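PDB 7AM1: protein SSD1 from Saccharomyces cerevisiae S288C, which binds mRNA untranslated regions and represses translation as a non-enzymatic member (a pseudonuclease) of the RNase II family. Local coordinates for residues Y278-F283 / D307-D312; L282-I287 / I300-L305; L220-L225 / L319-F324. All coordinates share one frame; numbering follows the deposited sequence.

How the contacts relate
All three contacts belong to the second cold-shock domain region, around one antiparallel sheet. Contact 2 pairs the neighbouring strands 281-289 and 298-307. Contact 1 continues that pairing to the start of strand 281-289 and the end of strand 298-307, from which the chain turns into helix 311-321. Contact 3 ties the end of this helix to strand 221-226, the other neighbour of strand 281-289. Contacts 1 and 2 share Leu-282 and Phe-283, with centres about 12 Å apart. The centres of contacts 2 and 3 are about 7 Å apart, and those of contacts 1 and 3 about 12 Å. Contacts 1 and 2 are nested along the chain inside the loop closed by contact 3.

Contact 1 (Y278-F283 / D307-D312); sequences YSEKLF and DIHDPD
Lys-281 places CG beside its own backbone N and anti to the carbonyl carbon (chi1 -66°), then bends at chi2 and runs on extended. Asp-307 makes the same first turn. The CB atoms of both residues point away from the opposite segment, yet these torsions bring the ends back together. The two side chains lie alongside each other, pointing the same way. Lys-281 NZ forms a salt bridge to Asp-307 OD1 at 2.9 Å. It comes from above the carboxylate plane, 37° out of it.

The same two residues form an antiparallel non-hydrogen-bonded pair, with CA atoms 4.8 Å apart. Next to it, Ile-308 N donates to Glu-280 O at 2.9 Å, a bent bond with an angle of 143° at the hydrogen. Each strand end here borders a type I turn, Tyr-278 to Lys-281 on one side and Asp-307 to Asp-310 on the other. The second turn joins the open end of hairpin 281-289/298-307, in the second cold-shock domain (OB clan), to helix 311-321, which Asp-310 N-caps by accepting from Thr-313 N.

Beside this bond, Ile-308 CB sits 3.3 Å from Glu-280 O. The Ile-308 and Leu-282 side chains cross at about a right angle, with Ile-308 CG1 3.9 Å from Leu-282 CG. Ile-308 CG2 packs near Glu-280 OE1 at 3.8 Å.

The polar ends of Glu-280 and His-309 meet at a common outside partner. Lys-807 NZ makes a salt bridge to Glu-280 OE1 and a hydrogen bond to His-309 NE2. An NE2 that faces an ammonium group is consistent with a neutral imidazole. The contact thus joins a small apolar patch to one salt bridge across the segments, while Lys-807 meets the charge of Glu-280 from outside; Ile-308 O is buried without a partner in the model.

Contact 2 (L282-I287 / I300-L305); sequences LFVASI and ILVSEL
Val-284 O accepts two backbone bonds, from Val-302 N at 2.7 Å and from Ser-303 N at 3.3 Å. Both donors reach it from the same face of its plane. Val-284 N donates in turn to Ser-303 O at 2.8 Å. Leu-305 N to Leu-282 O and Ser-286 N to Ile-300 O carry the pairing to both sides.

Phe-283 and Glu-304 lie side by side. Glu-304 sets CG anti to its backbone N (chi1 -177°) and stays extended, which lays it along the Phe-283 ring, with Glu-304 CG 3.5 Å from Phe-283 CE2. The carboxylate and ring planes are 38° apart. Leu-301 CD2 meets Phe-283 CB at 4.2 Å on this same face. On the face of Val-284 and Ser-303, Val-284 CG2 touches both methyls of Leu-305, at 3.7 Å from CD1 and from CD2.

Further out, Thr-313, Ser-317 and Arg-320 of helix 311-321 pack on Leu-305. Leu-225 of strand 221-226 packs on Phe-283 and Leu-301. Ser-286 OG is hydrogen-bonded to Gln-219 O.

Val-302 and Ser-303 both face Val-284, a classic beta bulge that shifts the register by one. It sits in a beta hairpin at the edge of a five-stranded antiparallel sheet, consistent with the OB fold of cold-shock domains.

Contact 3 (L220-L225 / L319-F324); sequences LFSGTL and LRDNNF
Asp-321 reaches across to Ser-222 with its carboxylate. Its CG lies opposite the backbone N (chi1 -168°), which swings OD1 over to strand 221-226. Ser-222 N donates to Asp-321 OD1 at 3.0 Å. The donor stands above the carboxylate plane and is tilted 37° out of it. A water donates a second bond to Asp-321 OD1 and another to Ser-222 O, each 2.8 Å long. The aspartate oxygen is therefore gripped by a backbone N-H and a water, and the water links it back to the same serine. Ser-222 OG comes in against the root of the aspartate, 3.2 Å from Asp-321 CB. This hydroxyl has weak hydrogen bonds to Ser-317 and Thr-253.

Asn-323 follows the helix end. With its positive phi it is the C-prime residue of a Schellman motif, with Phe-324 N bonded to Leu-319 O and Asn-323 N to Arg-320 O. The turn leaves its side chain crossing Leu-220 at a slant. Leu-220 N meets Asn-323 OD1 at 2.8 Å, nearly head-on to the amide carbonyl. Leu-220 CB rests against the helix backbone, 3.5 Å from Arg-320 O.

The leucine side chain also packs on Val-284, Ser-286 and Val-302 of the sheet, while Arg-320 turns its end away from strand 221-226 and forms a salt bridge with Asp-316. Beyond the helix end, Phe-701 and Cys-705 of helix 689-725 lie against Asn-323, and Lys-702 NZ is hydrogen-bonded to Asn-323 O.

Contact 1 (Y278-F283 / D307-D312)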
ATOM      1  N   TYR A 278      -3.955 -32.022   6.110  1.00 79.03           N
ATOM      2  CA  TYR A 278      -3.339 -30.733   6.393  1.00 76.28           C
ATOM      3  C   TYR A 278      -3.572 -29.710   5.289  1.00 70.88           C
ATOM      4  O   TYR A 278      -3.057 -28.593   5.376  1.00 68.84           O
ATOM      5  CB  TYR A 278      -1.831 -30.909   6.609  1.00 79.71           C
ATOM      6  CG  TYR A 278      -1.477 -31.688   7.853  1.00 85.76           C
ATOM      7  CD1 TYR A 278      -1.456 -33.075   7.839  1.00 89.36           C
ATOM      8  CD2 TYR A 278      -1.160 -31.040   9.040  1.00 88.37           C
ATOM      9  CE1 TYR A 278      -1.132 -33.797   8.969  1.00 93.19           C
ATOM     10  CE2 TYR A 278      -0.835 -31.755  10.178  1.00 92.15           C
ATOM     11  CZ  TYR A 278      -0.823 -33.134  10.136  1.00 95.06           C
ATOM     12  OH  TYR A 278      -0.501 -33.855  11.262  1.00 98.98           O
ATOM     13  N   SER A 279      -4.338 -30.067   4.256  1.00 68.65           N
ATOM     14  CA  SER A 279      -4.504 -29.195   3.101  1.00 65.80           C
ATOM     15  C   SER A 279      -5.104 -27.843   3.467  1.00 65.28           C
ATOM     16  O   SER A 279      -4.907 -26.874   2.725  1.00 63.37           O
ATOM     17  CB  SER A 279      -5.381 -29.886   2.052  1.00 64.43           C
ATOM     18  OG  SER A 279      -6.693 -30.101   2.542  1.00 64.08           O
ATOM     19  N   GLU A 280      -5.837 -27.753   4.579  1.00 66.81           N
ATOM     20  CA  GLU A 280      -6.482 -26.509   4.980  1.00 65.79           C
ATOM     21  C   GLU A 280      -5.772 -25.858   6.164  1.00 61.67           C
ATOM     22  O   GLU A 280      -6.368 -25.037   6.871  1.00 60.75           O
ATOM     23  CB  GLU A 280      -7.953 -26.765   5.318  1.00 70.15           C
ATOM     24  CG  GLU A 280      -8.777 -27.272   4.131  1.00 73.48           C
ATOM     25  CD  GLU A 280      -9.440 -26.170   3.325  1.00 75.36           C
ATOM     26  OE1 GLU A 280     -10.284 -25.433   3.876  1.00 76.54           O
ATOM     27  OE2 GLU A 280      -9.118 -26.052   2.124  1.00 75.64           O
ATOM     28  N   LYS A 281      -4.512 -26.217   6.399  1.00 58.42           N
ATOM     29  CA  LYS A 281      -3.723 -25.649   7.481  1.00 56.54           C
ATOM     30  C   LYS A 281      -2.727 -24.642   6.920  1.00 53.26           C
ATOM     31  O   LYS A 281      -2.202 -24.819   5.814  1.00 51.17           O
ATOM     32  CB  LYS A 281      -2.974 -26.739   8.250  1.00 59.00           C
ATOM     33  CG  LYS A 281      -3.876 -27.707   9.010  1.00 62.17           C
ATOM     34  CD  LYS A 281      -4.589 -27.043  10.177  1.00 63.29           C
ATOM     35  CE  LYS A 281      -5.419 -28.055  10.961  1.00 65.12           C
ATOM     36  NZ  LYS A 281      -5.760 -27.572  12.326  1.00 65.89           N
ATOM     37  N   LEU A 282      -2.475 -23.583   7.677  1.00 54.23           N
ATOM     38  CA  LEU A 282      -1.494 -22.577   7.301  1.00 54.21           C
ATOM     39  C   LEU A 282      -0.202 -22.832   8.063  1.00 52.27           C
ATOM     40  O   LEU A 282      -0.223 -23.028   9.283  1.00 54.32           O
ATOM     41  CB  LEU A 282      -2.013 -21.169   7.588  1.00 57.07           C
ATOM     42  CG  LEU A 282      -2.893 -20.550   6.499  1.00 59.78           C
ATOM     43  CD1 LEU A 282      -3.342 -19.157   6.912  1.00 60.57           C
ATOM     44  CD2 LEU A 282      -2.170 -20.494   5.158  1.00 59.94           C
ATOM     45  N   PHE A 283       0.911 -22.852   7.339  1.00 48.03           N
ATOM     46  CA  PHE A 283       2.231 -22.965   7.935  1.00 46.77           C
ATOM     47  C   PHE A 283       3.051 -21.729   7.590  1.00 44.16           C
ATOM     48  O   PHE A 283       2.741 -20.990   6.652  1.00 41.51           O
ATOM     49  CB  PHE A 283       2.955 -24.221   7.444  1.00 48.78           C
ATOM     50  CG  PHE A 283       2.262 -25.505   7.813  1.00 51.36           C
ATOM     51  CD1 PHE A 283       1.285 -26.031   6.988  1.00 51.06           C
ATOM     52  CD2 PHE A 283       2.584 -26.183   8.976  1.00 54.40           C
ATOM     53  CE1 PHE A 283       0.642 -27.213   7.311  1.00 52.62           C
ATOM     54  CE2 PHE A 283       1.943 -27.369   9.303  1.00 56.11           C
ATOM     55  CZ  PHE A 283       0.970 -27.879   8.470  1.00 55.05           C
ATOM     56  N   ASP A 307      -6.089 -23.288  11.306  1.00 57.25           N
ATOM     57  CA  ASP A 307      -7.033 -23.411  10.203  1.00 58.08           C
ATOM     58  C   ASP A 307      -6.993 -22.177   9.310  1.00 55.90           C
ATOM     59  O   ASP A 307      -6.943 -21.037   9.783  1.00 54.51           O
ATOM     60  CB  ASP A 307      -8.447 -23.639  10.741  1.00 61.37           C
ATOM     61  CG  ASP A 307      -8.611 -25.005  11.392  1.00 65.41           C
ATOM     62  OD1 ASP A 307      -7.829 -25.924  11.066  1.00 66.24           O
ATOM     63  OD2 ASP A 307      -9.523 -25.160  12.231  1.00 67.74           O
ATOM     64  N   ILE A 308      -7.033 -22.423   7.999  1.00 56.99           N
ATOM     65  CA  ILE A 308      -6.794 -21.382   7.007  1.00 57.09           C
ATOM     66  C   ILE A 308      -7.838 -20.274   7.076  1.00 55.88           C
ATOM     67  O   ILE A 308      -7.540 -19.115   6.759  1.00 55.11           O
ATOM     68  CB  ILE A 308      -6.738 -22.025   5.607  1.00 59.49           C
ATOM     69  CG1 ILE A 308      -6.274 -21.014   4.565  1.00 59.68           C
ATOM     70  CG2 ILE A 308      -8.102 -22.577   5.225  1.00 60.99           C
ATOM     71  CD1 ILE A 308      -5.967 -21.641   3.229  1.00 60.47           C
ATOM     72  N   HIS A 309      -9.070 -20.598   7.469  1.00 54.80           N
ATOM     73  CA  HIS A 309     -10.139 -19.608   7.498  1.00 54.36           C
ATOM     74  C   HIS A 309     -10.544 -19.211   8.912  1.00 54.10           C
ATOM     75  O   HIS A 309     -11.566 -18.536   9.084  1.00 55.02           O
ATOM     76  CB  HIS A 309     -11.363 -20.132   6.743  1.00 56.56           C
ATOM     77  CG  HIS A 309     -11.105 -20.417   5.297  1.00 57.46           C
ATOM     78  ND1 HIS A 309     -10.545 -19.491   4.444  1.00 56.55           N
ATOM     79  CD2 HIS A 309     -11.330 -21.527   4.553  1.00 58.64           C
ATOM     80  CE1 HIS A 309     -10.435 -20.016   3.237  1.00 56.51           C
ATOM     81  NE2 HIS A 309     -10.902 -21.252   3.277  1.00 57.75           N
ATOM     82  N   ASP A 310      -9.772 -19.588   9.922  1.00 52.80           N
ATOM     83  CA  ASP A 310     -10.021 -19.074  11.262  1.00 54.56           C
ATOM     84  C   ASP A 310      -9.673 -17.589  11.301  1.00 53.59           C
ATOM     85  O   ASP A 310      -8.576 -17.206  10.877  1.00 50.44           O
ATOM     86  CB  ASP A 310      -9.206 -19.831  12.303  1.00 56.91           C
ATOM     87  CG  ASP A 310      -9.270 -19.176  13.672  1.00 60.21           C
ATOM     88  OD1 ASP A 310     -10.283 -19.374  14.375  1.00 62.72           O
ATOM     89  OD2 ASP A 310      -8.317 -18.454  14.041  1.00 60.60           O
ATOM     90  N   PRO A 311     -10.569 -16.725  11.791  1.00 56.93           N
ATOM     91  CA  PRO A 311     -10.281 -15.280  11.720  1.00 56.76           C
ATOM     92  C   PRO A 311      -8.977 -14.886  12.398  1.00 55.35           C
ATOM     93  O   PRO A 311      -8.193 -14.121  11.824  1.00 54.31           O
ATOM     94  CB  PRO A 311     -11.506 -14.643  12.400  1.00 59.13           C
ATOM     95  CG  PRO A 311     -12.150 -15.751  13.183  1.00 61.34           C
ATOM     96  CD  PRO A 311     -11.871 -17.005  12.423  1.00 60.52           C
ATOM     97  N   ASP A 312      -8.712 -15.399  13.602  1.00 56.76           N
ATOM     98  CA  ASP A 312      -7.466 -15.059  14.282  1.00 56.39           C
ATOM     99  C   ASP A 312      -6.257 -15.556  13.500  1.00 52.87           C
ATOM    100  O   ASP A 312      -5.251 -14.846  13.376  1.00 51.96           O
ATOM    101  CB  ASP A 312      -7.462 -15.632  15.698  1.00 60.30           C
ATOM    102  CG  ASP A 312      -8.328 -14.833  16.654  1.00 63.41           C
ATOM    103  OD1 ASP A 312      -8.897 -13.803  16.228  1.00 63.69           O
ATOM    104  OD2 ASP A 312      -8.437 -15.233  17.832  1.00 65.67           O
TER

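Contact 2 (L282-I287 / I300-L305)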
ATOM      1  N   LEU A 282      -2.475 -23.583   7.677  1.00 54.23           N
ATOM      2  CA  LEU A 282      -1.494 -22.577   7.301  1.00 54.21           C
ATOM      3  C   LEU A 282      -0.202 -22.832   8.063  1.00 52.27           C
ATOM      4  O   LEU A 282      -0.223 -23.028   9.283  1.00 54.32           O
ATOM      5  CB  LEU A 282      -2.013 -21.169   7.588  1.00 57.07           C
ATOM      6  CG  LEU A 282      -2.893 -20.550   6.499  1.00 59.78           C
ATOM      7  CD1 LEU A 282      -3.342 -19.157   6.912  1.00 60.57           C
ATOM      8  CD2 LEU A 282      -2.170 -20.494   5.158  1.00 59.94           C
ATOM      9  N   PHE A 283       0.911 -22.852   7.339  1.00 48.03           N
ATOM     10  CA  PHE A 283       2.231 -22.965   7.935  1.00 46.77           C
ATOM     11  C   PHE A 283       3.051 -21.729   7.590  1.00 44.16           C
ATOM     12  O   PHE A 283       2.741 -20.990   6.652  1.00 41.51           O
ATOM     13  CB  PHE A 283       2.955 -24.221   7.444  1.00 48.78           C
ATOM     14  CG  PHE A 283       2.262 -25.505   7.813  1.00 51.36           C
ATOM     15  CD1 PHE A 283       1.285 -26.031   6.988  1.00 51.06           C
ATOM     16  CD2 PHE A 283       2.584 -26.183   8.976  1.00 54.40           C
ATOM     17  CE1 PHE A 283       0.642 -27.213   7.311  1.00 52.62           C
ATOM     18  CE2 PHE A 283       1.943 -27.369   9.303  1.00 56.11           C
ATOM     19  CZ  PHE A 283       0.970 -27.879   8.470  1.00 55.05           C
ATOM     20  N   VAL A 284       4.107 -21.509   8.362  1.00 45.34           N
ATOM     21  CA  VAL A 284       5.115 -20.503   8.052  1.00 45.57           C
ATOM     22  C   VAL A 284       6.404 -21.235   7.707  1.00 45.26           C
ATOM     23  O   VAL A 284       6.801 -22.169   8.414  1.00 46.18           O
ATOM     24  CB  VAL A 284       5.321 -19.525   9.220  1.00 48.14           C
ATOM     25  CG1 VAL A 284       6.379 -18.496   8.865  1.00 48.08           C
ATOM     26  CG2 VAL A 284       4.009 -18.830   9.569  1.00 49.27           C
ATOM     27  N   ALA A 285       7.046 -20.824   6.615  1.00 44.95           N
ATOM     28  CA  ALA A 285       8.275 -21.448   6.146  1.00 46.77           C
ATOM     29  C   ALA A 285       9.336 -20.384   5.890  1.00 47.02           C
ATOM     30  O   ALA A 285       9.042 -19.191   5.782  1.00 45.65           O
ATOM     31  CB  ALA A 285       8.029 -22.266   4.870  1.00 48.12           C
ATOM     32  N   SER A 286      10.584 -20.838   5.795  1.00 46.45           N
ATOM     33  CA  SER A 286      11.703 -19.991   5.412  1.00 46.63           C
ATOM     34  C   SER A 286      12.527 -20.706   4.351  1.00 44.56           C
ATOM     35  O   SER A 286      12.540 -21.936   4.282  1.00 42.46           O
ATOM     36  CB  SER A 286      12.604 -19.645   6.614  1.00 51.41           C
ATOM     37  OG  SER A 286      11.932 -18.793   7.526  1.00 54.62           O
ATOM     38  N   ILE A 287      13.201 -19.925   3.515  1.00 46.37           N
ATOM     39  CA  ILE A 287      14.059 -20.475   2.472  1.00 47.67           C
ATOM     40  C   ILE A 287      15.475 -20.578   3.021  1.00 48.41           C
ATOM     41  O   ILE A 287      16.049 -19.586   3.486  1.00 49.39           O
ATOM     42  CB  ILE A 287      14.009 -19.606   1.204  1.00 48.21           C
ATOM     43  CG1 ILE A 287      12.637 -19.735   0.533  1.00 47.09           C
ATOM     44  CG2 ILE A 287      15.123 -19.996   0.246  1.00 49.55           C
ATOM     45  CD1 ILE A 287      12.424 -18.793  -0.627  1.00 46.51           C
ATOM     46  N   ILE A 300      12.632 -24.566   5.366  1.00 52.28           N
ATOM     47  CA  ILE A 300      12.278 -25.247   6.602  1.00 55.27           C
ATOM     48  C   ILE A 300      10.897 -24.768   7.028  1.00 54.66           C
ATOM     49  O   ILE A 300      10.449 -23.681   6.656  1.00 49.02           O
ATOM     50  CB  ILE A 300      13.305 -24.973   7.723  1.00 58.54           C
ATOM     51  CG1 ILE A 300      13.354 -23.475   8.038  1.00 57.89           C
ATOM     52  CG2 ILE A 300      14.686 -25.448   7.301  1.00 61.00           C
ATOM     53  CD1 ILE A 300      14.291 -23.086   9.180  1.00 59.48           C
ATOM     54  N   LEU A 301      10.231 -25.583   7.843  1.00 63.32           N
ATOM     55  CA  LEU A 301       8.981 -25.173   8.469  1.00 65.65           C
ATOM     56  C   LEU A 301       9.294 -24.453   9.771  1.00 66.53           C
ATOM     57  O   LEU A 301      10.063 -24.957  10.597  1.00 71.69           O
ATOM     58  CB  LEU A 301       8.066 -26.362   8.743  1.00 67.59           C
ATOM     59  CG  LEU A 301       7.423 -27.032   7.535  1.00 66.63           C
ATOM     60  CD1 LEU A 301       6.490 -28.141   7.995  1.00 67.88           C
ATOM     61  CD2 LEU A 301       6.663 -26.010   6.711  1.00 64.27           C
ATOM     62  N   VAL A 302       8.697 -23.281   9.947  1.00 59.32           N
ATOM     63  CA  VAL A 302       8.878 -22.491  11.152  1.00 57.88           C
ATOM     64  C   VAL A 302       7.721 -22.674  12.124  1.00 59.42           C
ATOM     65  O   VAL A 302       7.941 -22.823  13.327  1.00 62.35           O
ATOM     66  CB  VAL A 302       9.058 -21.003  10.782  1.00 54.27           C
ATOM     67  CG1 VAL A 302       9.028 -20.139  12.032  1.00 53.88           C
ATOM     68  CG2 VAL A 302      10.347 -20.803  10.000  1.00 53.86           C
ATOM     69  N   SER A 303       6.488 -22.686  11.622  1.00 56.73           N
ATOM     70  CA  SER A 303       5.332 -22.758  12.497  1.00 56.07           C
ATOM     71  C   SER A 303       4.148 -23.362  11.758  1.00 55.71           C
ATOM     72  O   SER A 303       4.083 -23.362  10.526  1.00 53.06           O
ATOM     73  CB  SER A 303       4.955 -21.366  13.028  1.00 54.81           C
ATOM     74  OG  SER A 303       6.067 -20.725  13.628  1.00 55.73           O
ATOM     75  N   GLU A 304       3.216 -23.895  12.545  1.00 59.95           N
ATOM     76  CA  GLU A 304       1.875 -24.238  12.092  1.00 61.23           C
ATOM     77  C   GLU A 304       0.917 -23.231  12.714  1.00 59.88           C
ATOM     78  O   GLU A 304       0.809 -23.151  13.943  1.00 60.19           O
ATOM     79  CB  GLU A 304       1.497 -25.661  12.494  1.00 65.48           C
ATOM     80  CG  GLU A 304       0.131 -26.104  11.989  1.00 67.41           C
ATOM     81  CD  GLU A 304      -0.192 -27.532  12.380  1.00 70.69           C
ATOM     82  OE1 GLU A 304       0.728 -28.234  12.857  1.00 72.19           O
ATOM     83  OE2 GLU A 304      -1.355 -27.956  12.200  1.00 71.72           O
ATOM     84  N   LEU A 305       0.235 -22.458  11.873  1.00 57.60           N
ATOM     85  CA  LEU A 305      -0.582 -21.359  12.371  1.00 59.32           C
ATOM     86  C   LEU A 305      -1.980 -21.808  12.783  1.00 62.81           C
ATOM     87  O   LEU A 305      -2.520 -21.307  13.774  1.00 65.93           O
ATOM     88  CB  LEU A 305      -0.678 -20.260  11.313  1.00 57.67           C
ATOM     89  CG  LEU A 305       0.631 -19.553  10.952  1.00 57.03           C
ATOM     90  CD1 LEU A 305       0.343 -18.398   9.996  1.00 55.91           C
ATOM     91  CD2 LEU A 305       1.377 -19.068  12.188  1.00 57.79           C
TER

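Contact 3 (L220-L225 / L319-F324)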
ATOM      1  N   LEU A 220      10.110 -14.681   6.356  1.00 49.09           N
ATOM      2  CA  LEU A 220       9.121 -15.718   6.603  1.00 48.14           C
ATOM      3  C   LEU A 220       8.048 -15.672   5.523  1.00 45.18           C
ATOM      4  O   LEU A 220       7.778 -14.618   4.937  1.00 44.35           O
ATOM      5  CB  LEU A 220       8.460 -15.553   7.977  1.00 49.62           C
ATOM      6  CG  LEU A 220       9.408 -15.498   9.174  1.00 51.33           C
ATOM      7  CD1 LEU A 220       8.659 -15.107  10.441  1.00 52.33           C
ATOM      8  CD2 LEU A 220      10.114 -16.833   9.348  1.00 51.19           C
ATOM      9  N   PHE A 221       7.441 -16.831   5.270  1.00 43.15           N
ATOM     10  CA  PHE A 221       6.419 -16.981   4.245  1.00 41.45           C
ATOM     11  C   PHE A 221       5.291 -17.844   4.784  1.00 41.47           C
ATOM     12  O   PHE A 221       5.534 -18.957   5.256  1.00 42.10           O
ATOM     13  CB  PHE A 221       6.986 -17.629   2.978  1.00 42.14           C
ATOM     14  CG  PHE A 221       8.204 -16.942   2.445  1.00 42.90           C
ATOM     15  CD1 PHE A 221       8.097 -15.743   1.771  1.00 41.29           C
ATOM     16  CD2 PHE A 221       9.458 -17.504   2.618  1.00 45.65           C
ATOM     17  CE1 PHE A 221       9.223 -15.111   1.276  1.00 42.12           C
ATOM     18  CE2 PHE A 221      10.584 -16.874   2.129  1.00 47.10           C
ATOM     19  CZ  PHE A 221      10.464 -15.673   1.460  1.00 44.82           C
ATOM     20  N   SER A 222       4.070 -17.337   4.706  1.00 42.31           N
ATOM     21  CA  SER A 222       2.895 -18.119   5.053  1.00 43.87           C
ATOM     22  C   SER A 222       2.388 -18.845   3.813  1.00 41.67           C
ATOM     23  O   SER A 222       2.566 -18.379   2.683  1.00 40.65           O
ATOM     24  CB  SER A 222       1.799 -17.222   5.618  1.00 48.75           C
ATOM     25  OG  SER A 222       1.373 -16.298   4.634  1.00 51.32           O
ATOM     26  N   GLY A 223       1.766 -19.998   4.029  1.00 39.47           N
ATOM     27  CA  GLY A 223       1.274 -20.785   2.917  1.00 39.43           C
ATOM     28  C   GLY A 223       0.814 -22.157   3.369  1.00 40.41           C
ATOM     29  O   GLY A 223       0.658 -22.427   4.562  1.00 41.21           O
ATOM     30  N   THR A 224       0.613 -23.021   2.382  1.00 42.00           N
ATOM     31  CA  THR A 224       0.070 -24.349   2.608  1.00 45.02           C
ATOM     32  C   THR A 224       1.102 -25.394   2.215  1.00 46.07           C
ATOM     33  O   THR A 224       2.036 -25.121   1.458  1.00 45.06           O
ATOM     34  CB  THR A 224      -1.212 -24.556   1.804  1.00 46.71           C
ATOM     35  OG1 THR A 224      -0.943 -24.288   0.424  1.00 47.47           O
ATOM     36  CG2 THR A 224      -2.295 -23.610   2.293  1.00 46.09           C
ATOM     37  N   LEU A 225       0.913 -26.606   2.732  1.00 48.28           N
ATOM     38  CA  LEU A 225       1.885 -27.681   2.589  1.00 51.08           C
ATOM     39  C   LEU A 225       1.198 -28.901   1.999  1.00 53.88           C
ATOM     40  O   LEU A 225       0.102 -29.271   2.434  1.00 54.86           O
ATOM     41  CB  LEU A 225       2.520 -28.016   3.942  1.00 52.36           C
ATOM     42  CG  LEU A 225       3.800 -28.849   3.918  1.00 54.25           C
ATOM     43  CD1 LEU A 225       4.934 -28.085   3.252  1.00 52.60           C
ATOM     44  CD2 LEU A 225       4.193 -29.257   5.330  1.00 56.98           C
ATOM     45  N   LEU A 319       0.426 -11.207   9.566  1.00 39.34           N
ATOM     46  CA  LEU A 319       1.549 -10.638  10.303  1.00 40.90           C
ATOM     47  C   LEU A 319       2.830 -11.427  10.053  1.00 39.94           C
ATOM     48  O   LEU A 319       3.884 -10.843   9.772  1.00 39.45           O
ATOM     49  CB  LEU A 319       1.224 -10.582  11.796  1.00 42.81           C
ATOM     50  CG  LEU A 319       0.236  -9.497  12.232  1.00 43.24           C
ATOM     51  CD1 LEU A 319      -0.203  -9.722  13.668  1.00 44.01           C
ATOM     52  CD2 LEU A 319       0.844  -8.109  12.078  1.00 43.49           C
ATOM     53  N   ARG A 320       2.759 -12.760  10.163  1.00 39.23           N
ATOM     54  CA  ARG A 320       3.948 -13.587   9.978  1.00 41.01           C
ATOM     55  C   ARG A 320       4.470 -13.500   8.551  1.00 39.56           C
ATOM     56  O   ARG A 320       5.686 -13.462   8.326  1.00 37.91           O
ATOM     57  CB  ARG A 320       3.658 -15.052  10.296  1.00 45.00           C
ATOM     58  CG  ARG A 320       3.100 -15.390  11.657  1.00 51.42           C
ATOM     59  CD  ARG A 320       4.123 -15.277  12.753  1.00 58.36           C
ATOM     60  NE  ARG A 320       3.480 -15.396  14.056  1.00 64.42           N
ATOM     61  CZ  ARG A 320       3.198 -16.560  14.639  1.00 68.95           C
ATOM     62  NH1 ARG A 320       3.519 -17.700  14.041  1.00 70.04           N
ATOM     63  NH2 ARG A 320       2.607 -16.591  15.823  1.00 71.37           N
ATOM     64  N   ASP A 321       3.564 -13.527   7.567  1.00 41.66           N
ATOM     65  CA  ASP A 321       3.988 -13.439   6.177  1.00 43.53           C
ATOM     66  C   ASP A 321       4.732 -12.145   5.924  1.00 42.86           C
ATOM     67  O   ASP A 321       5.585 -12.078   5.031  1.00 43.74           O
ATOM     68  CB  ASP A 321       2.786 -13.535   5.243  1.00 46.72           C
ATOM     69  CG  ASP A 321       3.192 -13.741   3.796  1.00 50.76           C
ATOM     70  OD1 ASP A 321       4.060 -14.605   3.530  1.00 50.83           O
ATOM     71  OD2 ASP A 321       2.624 -13.054   2.921  1.00 53.36           O
ATOM     72  N   ASN A 322       4.406 -11.102   6.680  1.00 41.08           N
ATOM     73  CA  ASN A 322       5.110  -9.834   6.604  1.00 38.79           C
ATOM     74  C   ASN A 322       6.138  -9.664   7.720  1.00 40.51           C
ATOM     75  O   ASN A 322       6.504  -8.532   8.047  1.00 38.59           O
ATOM     76  CB  ASN A 322       4.091  -8.699   6.589  1.00 38.39           C
ATOM     77  CG  ASN A 322       3.307  -8.665   5.291  1.00 38.08           C
ATOM     78  OD1 ASN A 322       3.835  -8.272   4.252  1.00 38.66           O
ATOM     79  ND2 ASN A 322       2.056  -9.100   5.339  1.00 38.33           N
ATOM     80  N   ASN A 323       6.594 -10.767   8.322  1.00 44.33           N
ATOM     81  CA  ASN A 323       7.807 -10.787   9.146  1.00 48.18           C
ATOM     82  C   ASN A 323       7.626 -10.106  10.495  1.00 48.75           C
ATOM     83  O   ASN A 323       8.599  -9.641  11.096  1.00 48.41           O
ATOM     84  CB  ASN A 323       8.982 -10.163   8.391  1.00 50.73           C
ATOM     85  CG  ASN A 323       9.249 -10.853   7.074  1.00 52.36           C
ATOM     86  OD1 ASN A 323       9.720 -11.987   7.056  1.00 51.70           O
ATOM     87  ND2 ASN A 323       8.881 -10.210   5.970  1.00 53.57           N
ATOM     88  N   PHE A 324       6.398 -10.056  10.995  1.00 49.49           N
ATOM     89  CA  PHE A 324       6.114  -9.526  12.326  1.00 51.00           C
ATOM     90  C   PHE A 324       5.813 -10.706  13.245  1.00 54.36           C
ATOM     91  O   PHE A 324       4.725 -11.285  13.194  1.00 56.62           O
ATOM     92  CB  PHE A 324       4.957  -8.529  12.280  1.00 49.06           C
ATOM     93  CG  PHE A 324       5.259  -7.293  11.477  1.00 47.75           C
ATOM     94  CD1 PHE A 324       6.008  -6.264  12.021  1.00 48.37           C
ATOM     95  CD2 PHE A 324       4.800  -7.164  10.179  1.00 45.61           C
ATOM     96  CE1 PHE A 324       6.295  -5.127  11.286  1.00 46.48           C
ATOM     97  CE2 PHE A 324       5.085  -6.032   9.437  1.00 44.15           C
ATOM     98  CZ  PHE A 324       5.838  -5.012   9.993  1.00 44.71           C
TER
HETATM   99  O   HOH W   1       3.910 -16.325   1.336  1.00 41.52           O